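Local coordinates for protein CT_858 (Chlamydia trachomatis, PDB 3DOR) that probably acts as a secreted serine-type endopeptidase, a chlamydial protease with a PDZ-like domain and a peptidase region of the S41 family, at residues T89-S94 against K546-Y551; E118-P123 against E179-W184; Y348-L353 against F440-I445. One frame throughout, in Å; residues are numbered along the deposited sequence.

Interaction 1: residues T89-S94 against K546-Y551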
# COMPACT_ATOMS: atom_id res chain seq x y z
N THR B 89 17.06 -28.23 -11.60
CA THR B 89 16.17 -28.41 -10.46
C THR B 89 16.49 -29.75 -9.81
O THR B 89 16.51 -30.79 -10.47
CB THR B 89 14.69 -28.40 -10.87
OG1 THR B 89 14.39 -27.17 -11.55
CG2 THR B 89 13.81 -28.49 -9.62
N VAL B 90 16.76 -29.71 -8.52
CA VAL B 90 17.08 -30.91 -7.77
C VAL B 90 15.97 -31.23 -6.77
O VAL B 90 15.21 -30.34 -6.38
CB VAL B 90 18.42 -30.71 -7.02
CG1 VAL B 90 18.63 -31.82 -6.01
CG2 VAL B 90 19.56 -30.69 -8.03
N GLN B 91 15.86 -32.49 -6.39
CA GLN B 91 14.87 -32.91 -5.42
C GLN B 91 15.53 -33.95 -4.50
O GLN B 91 16.17 -34.89 -4.98
CB GLN B 91 13.65 -33.52 -6.12
CG GLN B 91 12.45 -33.74 -5.21
CD GLN B 91 11.20 -34.16 -5.99
OE1 GLN B 91 10.10 -34.23 -5.44
NE2 GLN B 91 11.38 -34.45 -7.28
N LYS B 92 15.38 -33.76 -3.20
CA LYS B 92 15.97 -34.67 -2.23
C LYS B 92 15.04 -35.85 -1.96
O LYS B 92 13.87 -35.65 -1.61
CB LYS B 92 16.25 -33.92 -0.93
CG LYS B 92 17.02 -34.72 0.10
CD LYS B 92 17.29 -33.89 1.34
CE LYS B 92 18.08 -34.69 2.36
NZ LYS B 92 18.43 -33.88 3.56
N SER B 93 15.56 -37.06 -2.11
CA SER B 93 14.75 -38.26 -1.87
C SER B 93 14.78 -38.64 -0.39
O SER B 93 15.57 -38.09 0.38
CB SER B 93 15.26 -39.42 -2.71
OG SER B 93 16.56 -39.82 -2.28
N SER B 94 13.94 -39.60 -0.02
CA SER B 94 13.85 -40.06 1.36
C SER B 94 15.14 -40.71 1.86
O SER B 94 15.37 -40.78 3.07
CB SER B 94 12.69 -41.04 1.52
OG SER B 94 12.85 -42.16 0.66
N LYS B 546 11.16 -39.31 -12.49
CA LYS B 546 9.92 -38.54 -12.38
C LYS B 546 8.62 -39.31 -12.56
O LYS B 546 7.62 -38.73 -12.97
CB LYS B 546 9.95 -37.38 -13.37
CG LYS B 546 11.04 -36.39 -13.05
CD LYS B 546 11.57 -35.70 -14.30
CE LYS B 546 10.62 -34.67 -14.84
NZ LYS B 546 11.31 -33.85 -15.87
N GLY B 547 8.62 -40.60 -12.23
CA GLY B 547 7.42 -41.40 -12.37
C GLY B 547 6.56 -41.46 -11.12
O GLY B 547 5.34 -41.61 -11.22
N TYR B 548 7.18 -41.35 -9.95
CA TYR B 548 6.47 -41.40 -8.67
C TYR B 548 5.50 -42.57 -8.63
O TYR B 548 4.42 -42.48 -8.02
CB TYR B 548 5.70 -40.10 -8.43
CG TYR B 548 6.55 -38.86 -8.51
CD1 TYR B 548 6.78 -38.23 -9.73
CD2 TYR B 548 7.18 -38.35 -7.37
CE1 TYR B 548 7.63 -37.14 -9.83
CE2 TYR B 548 8.04 -37.25 -7.45
CZ TYR B 548 8.26 -36.65 -8.69
OH TYR B 548 9.14 -35.60 -8.80
N SER B 549 5.87 -43.69 -9.25
CA SER B 549 4.98 -44.83 -9.28
C SER B 549 4.82 -45.47 -7.91
O SER B 549 3.75 -45.97 -7.59
CB SER B 549 5.46 -45.87 -10.32
OG SER B 549 6.71 -46.43 -9.98
N GLU B 550 5.86 -45.44 -7.09
CA GLU B 550 5.75 -46.02 -5.75
C GLU B 550 4.82 -45.15 -4.91
O GLU B 550 3.92 -45.65 -4.24
CB GLU B 550 7.12 -46.14 -5.09
CG GLU B 550 8.10 -47.00 -5.87
CD GLU B 550 9.32 -47.41 -5.05
OE1 GLU B 550 9.64 -46.73 -4.06
OE2 GLU B 550 9.96 -48.42 -5.43
N TYR B 551 5.05 -43.84 -4.94
CA TYR B 551 4.22 -42.90 -4.21
C TYR B 551 2.76 -43.06 -4.67
O TYR B 551 1.86 -43.29 -3.86
CB TYR B 551 4.70 -41.48 -4.49
CG TYR B 551 3.85 -40.38 -3.89
CD1 TYR B 551 4.02 -40.00 -2.55
CD2 TYR B 551 2.91 -39.69 -4.66
CE1 TYR B 551 3.27 -38.95 -2.00
CE2 TYR B 551 2.15 -38.65 -4.12
CZ TYR B 551 2.34 -38.28 -2.79
OH TYR B 551 1.64 -37.22 -2.26

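Interaction 2: residues E118-P123 against E179-W184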
# COMPACT_ATOMS: atom_id res chain seq x y z
N GLU B 118 28.69 -32.94 -5.47
CA GLU B 118 29.43 -31.80 -4.95
C GLU B 118 29.26 -30.54 -5.80
O GLU B 118 28.77 -30.59 -6.93
CB GLU B 118 30.93 -32.13 -4.88
CG GLU B 118 31.26 -33.57 -4.45
CD GLU B 118 32.77 -33.89 -4.51
OE1 GLU B 118 33.44 -33.45 -5.46
OE2 GLU B 118 33.27 -34.61 -3.60
N VAL B 119 29.67 -29.42 -5.22
CA VAL B 119 29.65 -28.13 -5.88
C VAL B 119 31.00 -27.50 -5.55
O VAL B 119 31.24 -27.06 -4.42
CB VAL B 119 28.51 -27.24 -5.34
CG1 VAL B 119 28.50 -25.90 -6.06
CG2 VAL B 119 27.17 -27.94 -5.52
N ASP B 120 31.91 -27.51 -6.53
CA ASP B 120 33.26 -26.97 -6.36
C ASP B 120 34.08 -27.77 -5.36
O ASP B 120 34.82 -27.20 -4.56
CB ASP B 120 33.22 -25.51 -5.91
CG ASP B 120 32.73 -24.59 -7.00
OD1 ASP B 120 33.14 -24.78 -8.17
OD2 ASP B 120 31.94 -23.66 -6.70
N GLY B 121 33.95 -29.09 -5.41
CA GLY B 121 34.70 -29.94 -4.52
C GLY B 121 34.06 -30.15 -3.16
O GLY B 121 34.48 -31.03 -2.41
N ALA B 122 33.05 -29.36 -2.85
CA ALA B 122 32.36 -29.48 -1.57
C ALA B 122 31.08 -30.29 -1.73
O ALA B 122 30.31 -30.06 -2.65
CB ALA B 122 32.04 -28.10 -1.01
N PRO B 123 30.85 -31.27 -0.84
CA PRO B 123 29.63 -32.07 -0.95
C PRO B 123 28.40 -31.16 -0.83
O PRO B 123 28.43 -30.17 -0.09
CB PRO B 123 29.76 -33.07 0.20
CG PRO B 123 30.68 -32.38 1.18
CD PRO B 123 31.69 -31.73 0.28
N GLU B 179 32.26 -34.72 -13.80
CA GLU B 179 32.39 -33.37 -13.27
C GLU B 179 31.94 -32.43 -14.37
O GLU B 179 32.59 -32.33 -15.41
CB GLU B 179 33.84 -33.07 -12.88
CG GLU B 179 34.41 -34.06 -11.89
CD GLU B 179 35.37 -33.41 -10.92
OE1 GLU B 179 36.25 -32.64 -11.37
OE2 GLU B 179 35.25 -33.68 -9.70
N VAL B 180 30.82 -31.75 -14.16
CA VAL B 180 30.29 -30.86 -15.17
C VAL B 180 30.53 -29.40 -14.80
O VAL B 180 29.97 -28.89 -13.83
CB VAL B 180 28.78 -31.11 -15.39
CG1 VAL B 180 28.25 -30.22 -16.50
CG2 VAL B 180 28.56 -32.56 -15.73
N ARG B 181 31.38 -28.76 -15.59
CA ARG B 181 31.71 -27.36 -15.38
C ARG B 181 30.56 -26.56 -15.98
O ARG B 181 30.23 -26.69 -17.16
CB ARG B 181 33.04 -27.03 -16.06
CG ARG B 181 33.68 -25.71 -15.62
CD ARG B 181 33.97 -25.69 -14.12
NE ARG B 181 34.77 -24.53 -13.71
CZ ARG B 181 35.03 -24.20 -12.45
NH1 ARG B 181 34.56 -24.93 -11.45
NH2 ARG B 181 35.77 -23.13 -12.18
N VAL B 182 29.96 -25.73 -15.14
CA VAL B 182 28.84 -24.90 -15.55
C VAL B 182 29.09 -23.42 -15.22
O VAL B 182 29.90 -23.10 -14.35
CB VAL B 182 27.55 -25.41 -14.86
CG1 VAL B 182 26.60 -24.28 -14.60
CG2 VAL B 182 26.89 -26.46 -15.75
N LYS B 183 28.40 -22.53 -15.92
CA LYS B 183 28.57 -21.10 -15.68
C LYS B 183 27.30 -20.41 -15.17
O LYS B 183 26.25 -20.49 -15.80
CB LYS B 183 29.04 -20.38 -16.94
CG LYS B 183 29.26 -18.90 -16.71
CD LYS B 183 29.60 -18.14 -17.99
CE LYS B 183 29.95 -16.69 -17.67
NZ LYS B 183 30.11 -15.85 -18.89
N TRP B 184 27.42 -19.73 -14.03
CA TRP B 184 26.29 -19.01 -13.47
C TRP B 184 25.75 -17.99 -14.47
O TRP B 184 26.51 -17.32 -15.18
CB TRP B 184 26.68 -18.23 -12.21
CG TRP B 184 26.84 -19.03 -10.96
CD1 TRP B 184 28.01 -19.41 -10.37
CD2 TRP B 184 25.79 -19.54 -10.13
NE1 TRP B 184 27.75 -20.11 -9.22
CE2 TRP B 184 26.40 -20.20 -9.04
CE3 TRP B 184 24.39 -19.48 -10.19
CZ2 TRP B 184 25.66 -20.81 -8.02
CZ3 TRP B 184 23.65 -20.08 -9.17
CH2 TRP B 184 24.29 -20.74 -8.11

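Interaction 3: residues Y348-L353 against F440-I445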
# COMPACT_ATOMS: atom_id res chain seq x y z
N TYR B 348 -10.57 -17.07 0.76
CA TYR B 348 -10.64 -17.95 -0.41
C TYR B 348 -10.45 -19.40 0.04
O TYR B 348 -11.13 -20.31 -0.43
CB TYR B 348 -9.56 -17.56 -1.41
CG TYR B 348 -9.46 -18.50 -2.60
CD1 TYR B 348 -10.49 -18.59 -3.54
CD2 TYR B 348 -8.31 -19.27 -2.80
CE1 TYR B 348 -10.38 -19.41 -4.66
CE2 TYR B 348 -8.18 -20.10 -3.91
CZ TYR B 348 -9.22 -20.16 -4.84
OH TYR B 348 -9.08 -20.94 -5.97
N LEU B 349 -9.50 -19.60 0.96
CA LEU B 349 -9.23 -20.91 1.53
C LEU B 349 -10.54 -21.41 2.15
O LEU B 349 -10.92 -22.57 1.97
CB LEU B 349 -8.14 -20.80 2.61
CG LEU B 349 -7.79 -21.94 3.58
CD1 LEU B 349 -8.85 -22.04 4.62
CD2 LEU B 349 -7.63 -23.28 2.86
N TYR B 350 -11.23 -20.52 2.86
CA TYR B 350 -12.50 -20.87 3.51
C TYR B 350 -13.58 -21.22 2.51
O TYR B 350 -14.40 -22.10 2.76
CB TYR B 350 -12.98 -19.71 4.41
CG TYR B 350 -12.21 -19.54 5.71
CD1 TYR B 350 -11.11 -20.35 6.00
CD2 TYR B 350 -12.59 -18.58 6.64
CE1 TYR B 350 -10.39 -20.19 7.19
CE2 TYR B 350 -11.89 -18.42 7.84
CZ TYR B 350 -10.79 -19.23 8.10
OH TYR B 350 -10.10 -19.06 9.28
N ALA B 351 -13.60 -20.54 1.37
CA ALA B 351 -14.60 -20.83 0.34
C ALA B 351 -14.40 -22.24 -0.21
O ALA B 351 -15.35 -23.00 -0.38
CB ALA B 351 -14.48 -19.81 -0.79
N LEU B 352 -13.15 -22.61 -0.49
CA LEU B 352 -12.87 -23.94 -1.01
C LEU B 352 -13.24 -25.02 -0.00
O LEU B 352 -13.83 -26.04 -0.37
CB LEU B 352 -11.39 -24.05 -1.39
CG LEU B 352 -10.94 -23.01 -2.43
CD1 LEU B 352 -9.59 -23.46 -3.01
CD2 LEU B 352 -11.98 -22.89 -3.55
N LEU B 353 -12.92 -24.80 1.27
CA LEU B 353 -13.27 -25.76 2.31
C LEU B 353 -14.80 -25.92 2.40
O LEU B 353 -15.31 -27.03 2.59
CB LEU B 353 -12.72 -25.32 3.67
CG LEU B 353 -11.21 -25.49 3.86
CD1 LEU B 353 -10.72 -24.66 5.02
CD2 LEU B 353 -10.88 -26.96 4.10
N PHE B 440 -11.59 -13.13 11.18
CA PHE B 440 -12.89 -12.67 10.72
C PHE B 440 -14.01 -13.15 11.64
O PHE B 440 -15.19 -13.01 11.32
CB PHE B 440 -13.18 -13.17 9.29
CG PHE B 440 -12.19 -12.67 8.27
CD1 PHE B 440 -11.16 -13.50 7.81
CD2 PHE B 440 -12.27 -11.38 7.77
CE1 PHE B 440 -10.24 -13.05 6.88
CE2 PHE B 440 -11.35 -10.91 6.83
CZ PHE B 440 -10.33 -11.75 6.39
N GLY B 441 -13.62 -13.71 12.78
CA GLY B 441 -14.61 -14.20 13.72
C GLY B 441 -15.24 -15.54 13.37
O GLY B 441 -16.04 -16.06 14.14
N PHE B 442 -14.87 -16.12 12.22
CA PHE B 442 -15.42 -17.41 11.80
C PHE B 442 -14.98 -18.56 12.71
O PHE B 442 -13.84 -19.03 12.64
CB PHE B 442 -15.01 -17.75 10.36
CG PHE B 442 -15.57 -16.81 9.32
CD1 PHE B 442 -16.07 -15.56 9.67
CD2 PHE B 442 -15.55 -17.17 7.97
CE1 PHE B 442 -16.53 -14.67 8.70
CE2 PHE B 442 -16.02 -16.29 6.99
CZ PHE B 442 -16.51 -15.03 7.35
N GLU B 443 -15.89 -19.02 13.55
CA GLU B 443 -15.60 -20.11 14.47
C GLU B 443 -15.51 -21.41 13.69
O GLU B 443 -14.76 -22.32 14.04
CB GLU B 443 -16.71 -20.23 15.50
CG GLU B 443 -16.84 -18.99 16.34
CD GLU B 443 -16.76 -19.29 17.81
OE1 GLU B 443 -17.69 -19.96 18.32
OE2 GLU B 443 -15.76 -18.88 18.45
N LYS B 444 -16.28 -21.49 12.62
CA LYS B 444 -16.27 -22.70 11.83
C LYS B 444 -16.68 -22.43 10.41
O LYS B 444 -17.30 -21.41 10.10
CB LYS B 444 -17.20 -23.75 12.45
CG LYS B 444 -18.64 -23.28 12.62
CD LYS B 444 -19.49 -24.31 13.37
CE LYS B 444 -19.01 -24.51 14.80
NZ LYS B 444 -19.95 -25.35 15.60
N ILE B 445 -16.30 -23.35 9.54
CA ILE B 445 -16.66 -23.27 8.14
C ILE B 445 -18.02 -23.92 8.03
O ILE B 445 -18.25 -25.01 8.55
CB ILE B 445 -15.64 -24.02 7.26
CG1 ILE B 445 -14.52 -23.05 6.88
CG2 ILE B 445 -16.34 -24.58 6.03
CD1 ILE B 445 -13.19 -23.68 6.84
O HOH W 1 -11.75 -18.23 11.31

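Interaction 1: residues T89-S94 against K546-Y551
Strand 83-92 of the PDZ domain meets the start of helix 549-564 through one pair of side chains, Gln91 and Tyr548. Gln91 lies near the end of the strand and its CB points toward 546-551. CG stands anti to the backbone N (chi1 -169°), and the chain is extended beyond CG, which carries the amide out to the tyrosine hydroxyl. Tyr548 occupies the N-cap position just before the helix, and its ring comes from the opposite direction with the hydroxyl leading.

The amide nitrogen Gln91 NE2 donates to Tyr548 OH over 2.9 Å, and the bond is nearly straight, with an N-H...O angle of 170°. The hydroxyl lies almost in the amide plane of Gln91, where an N-H of the NH2 group points. NE2 also sits at the edge of the tyrosine ring, close to its plane, while the amide and ring planes are turned 47° apart. Gln91 OE1 stays 3.8 Å from Tyr548 OH and makes no bond to it.

Tyr548 OH is also hydrogen-bonded to Tyr253 OH. Around its ring, Phe538 packs edge-to-face and the ring of Phe261 also meets it, while the chain of Gln91 touches Val101 and Ile543. Tyrosine suits the place because its ring fills an apolar setting while its hydroxyl ends the reach with a polar group. A long, neutral glutamine can meet that hydroxyl without bringing a charge to it. The link is therefore a single directional bond between uncharged groups, its hydroxyl gripped by two partners.

Interaction 2: residues E118-P123 against E179-W184
Asp120, in the turn between strands 115-119 and 122-123, forms a salt bridge with Arg181 on strand 177-187. Its CB leaves the backbone pointing away from that strand, but CG lies beside the backbone N (chi1 -70°), which brings the carboxylate back. OD1 is 3.6 Å from Arg181 NH1, a long separation for an ion pair, and it also accepts a hydrogen bond from Thr167 N. OD2 is bonded to Thr166 OG1. Arg181 arrives with its chain bent at chi2 (59°) and has a hydrogen bond of its own, from NH1 to Thr167 OG1.

OD1 approaches the guanidinium at its edge, near its plane, yet the two flat groups are 73° apart, unlike the coplanar two-pronged pairing. The two charges reach toward each other across strand 165-171, which runs between their strands in the PDZ-domain sheet.

Val119 to Ala122 is the type I' turn of a two-residue beta hairpin; Val119 N donates to Ala122 O at 2.7 Å, and the reverse bond, Ala122 N to Val119 O, is weak. Aspartate tolerates the positive phi at its first inner position, and Gly121 fits the second. Because both charged residues are exposed and the pair is long, the attraction is probably modest, with the threonine bonds doing much of the orienting of the carboxylate.

Interaction 3: residues Y348-L353 against F440-I445
Apolar contacts between Tyr350 and Leu353 of helix 346-354 and Phe442 and Ile445 of 440-445 make up most of this buried meeting. Ile445 CD1 lies 3.6 Å from Leu353 CB and 4.0 Å from Tyr350 CD1, so one branched side chain reaches two residues a helical turn apart. Its distance to Leu353 CD1, 3.2 Å, is tighter than carbons normally allow, and the exact placing of these methyls is doubtful.

With CG anti to the carbonyl carbon (chi1 -74°), Tyr350 turns its ring to Phe442. Tyr350 CD2 is 3.5 Å from Phe442 CD2, the ring centroids are 5.9 Å apart, and the planes make an angle of 32°, an oblique arrangement. Tyrosine suits the place, offering an apolar ring to Phe442 and Ile445 and a hydroxyl beyond it.

In the S41 peptidase region, this packing joins the helix to the loop and short strand of 440-445, whose residues 444-445 pair antiparallel with strand 361-368; Leu363 of that strand touches Tyr350, Phe442 and Ile445. Phe472 and Leu476 of helix 468-478 also pack on Leu353.

The polar link is a water. Tyr350 OH donates to it at 2.7 Å, and the water donates in turn to Phe442 O at 2.6 Å.

Overall arrangement
Interactions 1 and 2 reach the same PDZ-domain sheet, through the neighbouring strands 83-92 and 177-187, with nearest atoms about 8 Å apart. Interaction 3 belongs to the peptidase region and lies across the chain's centre from interaction 2, about 48 Å between centres. Burial and chemistry change together. Interaction 2 is a surface contact of opposite charges within one sheet; interaction 1, partly buried, is a neutral hydrogen bond joining that sheet to the N-cap of a helix far along the sequence; interaction 3 is fully buried, mostly apolar and the most extensive, with one water as polar link. In sequence, interaction 1 spans both of the others.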